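Exodeoxyribonuclease III (Methanosarcina mazei, PDB 5J8N) probably cleaves DNA at abasic sites and degrades double-stranded DNA from 3' ends as a magnesium-dependent repair nuclease of the AP/ExoA family. Local coordinates at residues Y129-K140 / W180-Y189. The protein carries 3 engineered substitutions. Residues are numbered along the deposited sequence; the frame is centred on the assembly and turned at random.
Sequences YDAFLDYANALK and WMDKFLAAGY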
ATOM      1  N   TYR A 129     -10.752  -0.289   8.456  1.00 15.36           N
ATOM      2  CA  TYR A 129      -9.593  -0.044   9.327  1.00 15.40           C
ATOM      3  C   TYR A 129      -9.732  -0.941  10.586  1.00 16.11           C
ATOM      4  O   TYR A 129      -8.733  -1.551  11.003  1.00 15.73           O
ATOM      5  CB  TYR A 129      -9.581   1.422   9.754  1.00 14.56           C
ATOM      6  CG  TYR A 129      -8.939   2.403   8.805  1.00 13.15           C
ATOM      7  CD1 TYR A 129      -8.081   2.005   7.750  1.00 14.04           C
ATOM      8  CD2 TYR A 129      -9.128   3.752   9.033  1.00 14.49           C
ATOM      9  CE1 TYR A 129      -7.435   2.983   6.932  1.00 14.56           C
ATOM     10  CE2 TYR A 129      -8.483   4.713   8.240  1.00 15.02           C
ATOM     11  CZ  TYR A 129      -7.651   4.315   7.199  1.00 14.18           C
ATOM     12  OH  TYR A 129      -7.035   5.284   6.438  1.00 13.77           O
ATOM     13  N   ASP A 130     -10.915  -0.994  11.202  1.00 17.18           N
ATOM     14  CA  ASP A 130     -11.087  -1.779  12.435  1.00 17.32           C
ATOM     15  C   ASP A 130     -10.828  -3.257  12.169  1.00 16.51           C
ATOM     16  O   ASP A 130     -10.160  -3.940  12.947  1.00 17.44           O
ATOM     17  CB  ASP A 130     -12.504  -1.596  12.961  1.00 18.85           C
ATOM     18  CG  ASP A 130     -12.728  -0.233  13.590  1.00 30.90           C
ATOM     19  OD1 ASP A 130     -11.733   0.397  14.001  1.00 32.04           O
ATOM     20  OD2 ASP A 130     -13.916   0.178  13.711  1.00 37.89           O
ATOM     21  N   ALA A 131     -11.368  -3.774  11.058  1.00 15.58           N
ATOM     22  CA  ALA A 131     -11.194  -5.186  10.724  1.00 17.09           C
ATOM     23  C   ALA A 131      -9.741  -5.476  10.437  1.00 15.27           C
ATOM     24  O   ALA A 131      -9.229  -6.492  10.855  1.00 16.62           O
ATOM     25  CB  ALA A 131     -12.066  -5.590   9.536  1.00 17.51           C
ATOM     26  N   PHE A 132      -9.079  -4.621   9.661  1.00 13.76           N
ATOM     27  CA  PHE A 132      -7.686  -4.801   9.434  1.00 13.69           C
ATOM     28  C   PHE A 132      -6.856  -4.808  10.718  1.00 14.07           C
ATOM     29  O   PHE A 132      -5.974  -5.682  10.869  1.00 14.54           O
ATOM     30  CB  PHE A 132      -7.175  -3.691   8.485  1.00 14.34           C
ATOM     31  CG  PHE A 132      -5.659  -3.488   8.604  1.00 13.04           C
ATOM     32  CD1 PHE A 132      -4.813  -4.427   8.067  1.00 14.50           C
ATOM     33  CD2 PHE A 132      -5.121  -2.438   9.342  1.00 14.09           C
ATOM     34  CE1 PHE A 132      -3.396  -4.293   8.207  1.00 12.79           C
ATOM     35  CE2 PHE A 132      -3.738  -2.332   9.511  1.00 14.67           C
ATOM     36  CZ  PHE A 132      -2.905  -3.269   8.991  1.00 14.64           C
ATOM     37  N   LEU A 133      -7.131  -3.888  11.637  1.00 14.85           N
ATOM     38  CA  LEU A 133      -6.313  -3.842  12.847  1.00 16.36           C
ATOM     39  C   LEU A 133      -6.495  -5.135  13.635  1.00 17.15           C
ATOM     40  O   LEU A 133      -5.510  -5.715  14.128  1.00 15.44           O
ATOM     41  CB  LEU A 133      -6.691  -2.616  13.679  1.00 16.75           C
ATOM     42  CG  LEU A 133      -5.854  -2.476  14.959  1.00 16.49           C
ATOM     43  CD1 LEU A 133      -4.370  -2.569  14.640  1.00 18.81           C
ATOM     44  CD2 LEU A 133      -6.245  -1.166  15.621  1.00 26.09           C
ATOM     45  N   ASP A 134      -7.710  -5.640  13.697  1.00 15.30           N
ATOM     46  CA  ASP A 134      -7.904  -6.880  14.437  1.00 16.00           C
ATOM     47  C   ASP A 134      -7.212  -8.049  13.752  1.00 17.02           C
ATOM     48  O   ASP A 134      -6.629  -8.926  14.428  1.00 17.51           O
ATOM     49  CB  ASP A 134      -9.404  -7.190  14.614  1.00 18.99           C
ATOM     50  CG  ASP A 134     -10.090  -6.264  15.617  1.00 23.12           C
ATOM     51  OD1 ASP A 134      -9.417  -5.552  16.381  1.00 26.95           O
ATOM     52  OD2 ASP A 134     -11.316  -6.211  15.622  1.00 28.32           O
ATOM     53  N   TYR A 135      -7.256  -8.094  12.437  1.00 16.06           N
ATOM     54  CA  TYR A 135      -6.596  -9.115  11.664  1.00 15.06           C
ATOM     55  C   TYR A 135      -5.093  -9.084  11.882  1.00 16.47           C
ATOM     56  O   TYR A 135      -4.500 -10.146  12.162  1.00 16.26           O
ATOM     57  CB  TYR A 135      -6.934  -8.928  10.189  1.00 16.25           C
ATOM     58  CG  TYR A 135      -6.379  -9.958   9.281  1.00 15.06           C
ATOM     59  CD1 TYR A 135      -5.051  -9.901   8.867  1.00 15.34           C
ATOM     60  CD2 TYR A 135      -7.176 -11.026   8.849  1.00 15.00           C
ATOM     61  CE1 TYR A 135      -4.535 -10.876   7.998  1.00 16.60           C
ATOM     62  CE2 TYR A 135      -6.664 -11.993   7.988  1.00 16.23           C
ATOM     63  CZ  TYR A 135      -5.338 -11.887   7.563  1.00 16.98           C
ATOM     64  OH  TYR A 135      -4.855 -12.857   6.705  1.00 19.33           O
ATOM     65  N   ALA A 136      -4.479  -7.918  11.736  1.00 14.29           N
ATOM     66  CA  ALA A 136      -3.034  -7.814  11.923  1.00 14.67           C
ATOM     67  C   ALA A 136      -2.686  -8.151  13.353  1.00 16.14           C
ATOM     68  O   ALA A 136      -1.725  -8.908  13.576  1.00 16.55           O
ATOM     69  CB  ALA A 136      -2.618  -6.430  11.548  1.00 15.44           C
ATOM     70  N   ASN A 137      -3.447  -7.663  14.337  1.00 14.59           N
ATOM     71  CA  ASN A 137      -3.103  -7.938  15.723  1.00 16.82           C
ATOM     72  C   ASN A 137      -3.168  -9.433  16.023  1.00 17.82           C
ATOM     73  O   ASN A 137      -2.374  -9.934  16.788  1.00 18.53           O
ATOM     74  CB  ASN A 137      -4.004  -7.138  16.651  1.00 17.00           C
ATOM     75  CG  ASN A 137      -3.585  -5.665  16.747  1.00 17.99           C
ATOM     76  OD1 ASN A 137      -2.519  -5.273  16.301  1.00 20.23           O
ATOM     77  ND2 ASN A 137      -4.430  -4.856  17.371  1.00 20.20           N
ATOM     78  N   ALA A 138      -4.103 -10.167  15.429  1.00 16.54           N
ATOM     79  CA  ALA A 138      -4.162 -11.586  15.683  1.00 17.24           C
ATOM     80  C   ALA A 138      -2.908 -12.265  15.159  1.00 17.00           C
ATOM     81  O   ALA A 138      -2.374 -13.134  15.858  1.00 18.80           O
ATOM     82  CB  ALA A 138      -5.453 -12.192  15.066  1.00 18.86           C
ATOM     83  N   LEU A 139      -2.455 -11.921  13.961  1.00 16.66           N
ATOM     84  CA  LEU A 139      -1.205 -12.491  13.451  1.00 16.67           C
ATOM     85  C   LEU A 139       0.016 -12.120  14.338  1.00 18.07           C
ATOM     86  O   LEU A 139       0.879 -12.949  14.601  1.00 17.58           O
ATOM     87  CB  LEU A 139      -0.925 -12.064  12.010  1.00 15.98           C
ATOM     88  CG  LEU A 139      -1.912 -12.666  10.990  1.00 18.12           C
ATOM     89  CD1 LEU A 139      -1.580 -12.112   9.612  1.00 18.96           C
ATOM     90  CD2 LEU A 139      -1.849 -14.167  10.993  1.00 20.02           C
ATOM     91  N   LYS A 140       0.063 -10.870  14.761  1.00 15.93           N
ATOM     92  CA  LYS A 140       1.160 -10.411  15.599  1.00 16.65           C
ATOM     93  C   LYS A 140       1.174 -11.164  16.940  1.00 16.74           C
ATOM     94  O   LYS A 140       2.245 -11.526  17.433  1.00 19.59           O
ATOM     95  CB  LYS A 140       1.051  -8.893  15.805  1.00 18.14           C
ATOM     96  CG  LYS A 140       2.342  -8.287  16.382  1.00 20.40           C
ATOM     97  CD  LYS A 140       2.327  -6.752  16.193  1.00 24.08           C
ATOM     98  CE  LYS A 140       1.312  -6.122  17.125  1.00 24.83           C
ATOM     99  NZ  LYS A 140       1.739  -6.263  18.554  1.00 29.24           N
ATOM    100  N   TRP A 180      -7.289   6.915  14.161  1.00 17.39           N
ATOM    101  CA  TRP A 180      -7.177   5.475  13.937  1.00 16.56           C
ATOM    102  C   TRP A 180      -5.722   5.117  13.647  1.00 15.60           C
ATOM    103  O   TRP A 180      -5.233   4.091  14.135  1.00 16.88           O
ATOM    104  CB  TRP A 180      -8.101   4.974  12.809  1.00 16.34           C
ATOM    105  CG  TRP A 180      -7.828   3.516  12.588  1.00 16.71           C
ATOM    106  CD1 TRP A 180      -8.348   2.475  13.306  1.00 18.93           C
ATOM    107  CD2 TRP A 180      -6.857   2.942  11.695  1.00 16.42           C
ATOM    108  NE1 TRP A 180      -7.775   1.287  12.877  1.00 16.99           N
ATOM    109  CE2 TRP A 180      -6.870   1.553  11.889  1.00 14.67           C
ATOM    110  CE3 TRP A 180      -6.030   3.469  10.712  1.00 15.58           C
ATOM    111  CZ2 TRP A 180      -6.067   0.672  11.138  1.00 16.37           C
ATOM    112  CZ3 TRP A 180      -5.218   2.608   9.960  1.00 17.18           C
ATOM    113  CH2 TRP A 180      -5.231   1.203  10.200  1.00 15.39           C
ATOM    114  N   MET A 181      -5.003   5.917  12.850  1.00 14.82           N
ATOM    115  CA  MET A 181      -3.591   5.631  12.602  1.00 13.66           C
ATOM    116  C   MET A 181      -2.790   5.666  13.907  1.00 15.55           C
ATOM    117  O   MET A 181      -1.914   4.813  14.119  1.00 15.84           O
ATOM    118  CB  MET A 181      -3.054   6.608  11.597  1.00 14.66           C
ATOM    119  CG  MET A 181      -3.655   6.401  10.167  1.00 15.41           C
ATOM    120  SD  MET A 181      -2.742   7.240   8.876  1.00 14.93           S
ATOM    121  CE  MET A 181      -1.264   6.257   8.839  1.00 16.26           C
ATOM    122  N   ASP A 182      -3.095   6.595  14.810  1.00 15.93           N
ATOM    123  CA  ASP A 182      -2.437   6.625  16.109  1.00 15.86           C
ATOM    124  C   ASP A 182      -2.657   5.278  16.817  1.00 17.19           C
ATOM    125  O   ASP A 182      -1.714   4.695  17.394  1.00 17.76           O
ATOM    126  CB  ASP A 182      -2.987   7.733  16.999  1.00 17.10           C
ATOM    127  CG  ASP A 182      -2.623   9.147  16.532  1.00 18.89           C
ATOM    128  OD1 ASP A 182      -1.567   9.341  15.852  1.00 18.52           O
ATOM    129  OD2 ASP A 182      -3.401  10.074  16.901  1.00 21.35           O
ATOM    130  N   LYS A 183      -3.908   4.810  16.820  1.00 17.45           N
ATOM    131  CA  LYS A 183      -4.297   3.579  17.534  1.00 16.74           C
ATOM    132  C   LYS A 183      -3.562   2.382  16.906  1.00 16.63           C
ATOM    133  O   LYS A 183      -3.044   1.527  17.635  1.00 17.46           O
ATOM    134  CB  LYS A 183      -5.797   3.402  17.461  1.00 19.01           C
ATOM    135  CG  LYS A 183      -6.309   2.114  18.105  1.00 20.92           C
ATOM    136  CD  LYS A 183      -7.799   2.001  17.728  1.00 27.26           C
ATOM    137  CE  LYS A 183      -8.398   0.702  18.261  1.00 33.03           C
ATOM    138  NZ  LYS A 183      -9.866   0.623  17.935  1.00 36.73           N
ATOM    139  N   PHE A 184      -3.503   2.333  15.578  1.00 16.20           N
ATOM    140  CA  PHE A 184      -2.792   1.272  14.868  1.00 15.43           C
ATOM    141  C   PHE A 184      -1.306   1.246  15.304  1.00 16.20           C
ATOM    142  O   PHE A 184      -0.796   0.227  15.753  1.00 16.11           O
ATOM    143  CB  PHE A 184      -2.968   1.551  13.369  1.00 14.99           C
ATOM    144  CG  PHE A 184      -2.096   0.739  12.429  1.00 14.85           C
ATOM    145  CD1 PHE A 184      -1.727  -0.579  12.692  1.00 15.67           C
ATOM    146  CD2 PHE A 184      -1.709   1.320  11.225  1.00 15.58           C
ATOM    147  CE1 PHE A 184      -0.947  -1.300  11.758  1.00 13.63           C
ATOM    148  CE2 PHE A 184      -0.938   0.602  10.312  1.00 15.71           C
ATOM    149  CZ  PHE A 184      -0.568  -0.692  10.593  1.00 14.81           C
ATOM    150  N   LEU A 185      -0.621   2.385  15.189  1.00 16.06           N
ATOM    151  CA  LEU A 185       0.814   2.348  15.530  1.00 17.13           C
ATOM    152  C   LEU A 185       1.033   2.001  16.990  1.00 17.28           C
ATOM    153  O   LEU A 185       1.954   1.270  17.309  1.00 17.32           O
ATOM    154  CB  LEU A 185       1.487   3.676  15.181  1.00 16.85           C
ATOM    155  CG  LEU A 185       1.431   4.061  13.690  1.00 17.41           C
ATOM    156  CD1 LEU A 185       2.259   5.307  13.445  1.00 19.29           C
ATOM    157  CD2 LEU A 185       1.915   2.936  12.782  1.00 18.61           C
ATOM    158  N   ALA A 186       0.179   2.511  17.881  1.00 17.64           N
ATOM    159  CA  ALA A 186       0.285   2.205  19.298  1.00 18.80           C
ATOM    160  C   ALA A 186       0.095   0.721  19.629  1.00 18.09           C
ATOM    161  O   ALA A 186       0.594   0.259  20.675  1.00 20.91           O
ATOM    162  CB  ALA A 186      -0.696   3.053  20.090  1.00 19.38           C
ATOM    163  N   ALA A 187      -0.518  -0.041  18.721  1.00 17.47           N
ATOM    164  CA  ALA A 187      -0.633  -1.488  18.902  1.00 18.05           C
ATOM    165  C   ALA A 187       0.672  -2.217  18.653  1.00 18.76           C
ATOM    166  O   ALA A 187       0.750  -3.410  18.870  1.00 22.30           O
ATOM    167  CB  ALA A 187      -1.715  -2.050  17.981  1.00 19.99           C
ATOM    168  N   GLY A 188       1.694  -1.483  18.215  1.00 16.46           N
ATOM    169  CA  GLY A 188       3.043  -2.033  18.093  1.00 18.14           C
ATOM    170  C   GLY A 188       3.510  -2.142  16.655  1.00 17.35           C
ATOM    171  O   GLY A 188       4.121  -3.147  16.282  1.00 17.39           O
ATOM    172  N   TYR A 189       3.271  -1.108  15.859  1.00 14.93           N
ATOM    173  CA  TYR A 189       3.694  -1.086  14.485  1.00 14.56           C
ATOM    174  C   TYR A 189       4.454   0.214  14.249  1.00 15.68           C
ATOM    175  O   TYR A 189       4.174   1.233  14.909  1.00 17.36           O
ATOM    176  CB  TYR A 189       2.504  -1.201  13.506  1.00 14.39           C
ATOM    177  CG  TYR A 189       1.664  -2.456  13.716  1.00 14.36           C
ATOM    178  CD1 TYR A 189       0.618  -2.462  14.623  1.00 16.23           C
ATOM    179  CD2 TYR A 189       1.901  -3.618  12.950  1.00 15.45           C
ATOM    180  CE1 TYR A 189      -0.129  -3.588  14.827  1.00 15.30           C
ATOM    181  CE2 TYR A 189       1.149  -4.759  13.164  1.00 16.15           C
ATOM    182  CZ  TYR A 189       0.126  -4.716  14.075  1.00 16.92           C
ATOM    183  OH  TYR A 189      -0.656  -5.842  14.275  1.00 18.70           O
TER
HETATM  184  O   HOH W   1       4.553  -5.182  18.193  1.00 30.08           O
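W180 swings its indole across to helix 119-141 with CG anti to the backbone N (chi1 175°), while Y129 keeps its CG beside its own backbone N, and the two side chains meet face to face. The phenol ring of Y129 and the six-membered ring of W180 form an offset stack, centroids 3.9 Å apart and planes only 7° from parallel. The overlap runs on to the aliphatic carbon: Y129 CB lies over the five-membered ring in a CH-pi contact, 3.5 Å from W180 CE2. Y129 OH, hydrogen-bonded to V152 and T154, connects this stacked end to the neighbourhood of N153, a predicted transition-state stabiliser. L133, D130 and F132 complete the hole that receives the W180 knob, with F132 meeting the indole edge to edge through CD2, 3.7 Å from W180 CZ2. Replacing W180 with an alanine removes the indole, and the face of Y129 would probably lose its stacking partner, with a gap opening beside L133. One turn beyond W180, the face of F184 receives the edge of F132 in a T-shaped pair, planes at 83°, and L133 CD1 comes within 3.8 Å of F184 CD1. These nearly parallel helices sit on the sheet that contains strands 146-149 and 218-227, in a DNase I-like fold, and I148 touches both F132 and Y189.

Polar ties take over where helix 175-186 gives way to strand 189-191. Y189 OH donates to N137 OD1 at 2.8 Å, the amide nearly coplanar with the ring. K140, its chain bent near the tip, delivers NZ to A187 O at 3.0 Å in the carbonyl plane, and a water links the same ammonium to G188 O. The pair thus exemplifies a division of labour: broad aromatic overlap sets the spacing at one end, while two directed bonds fix the other.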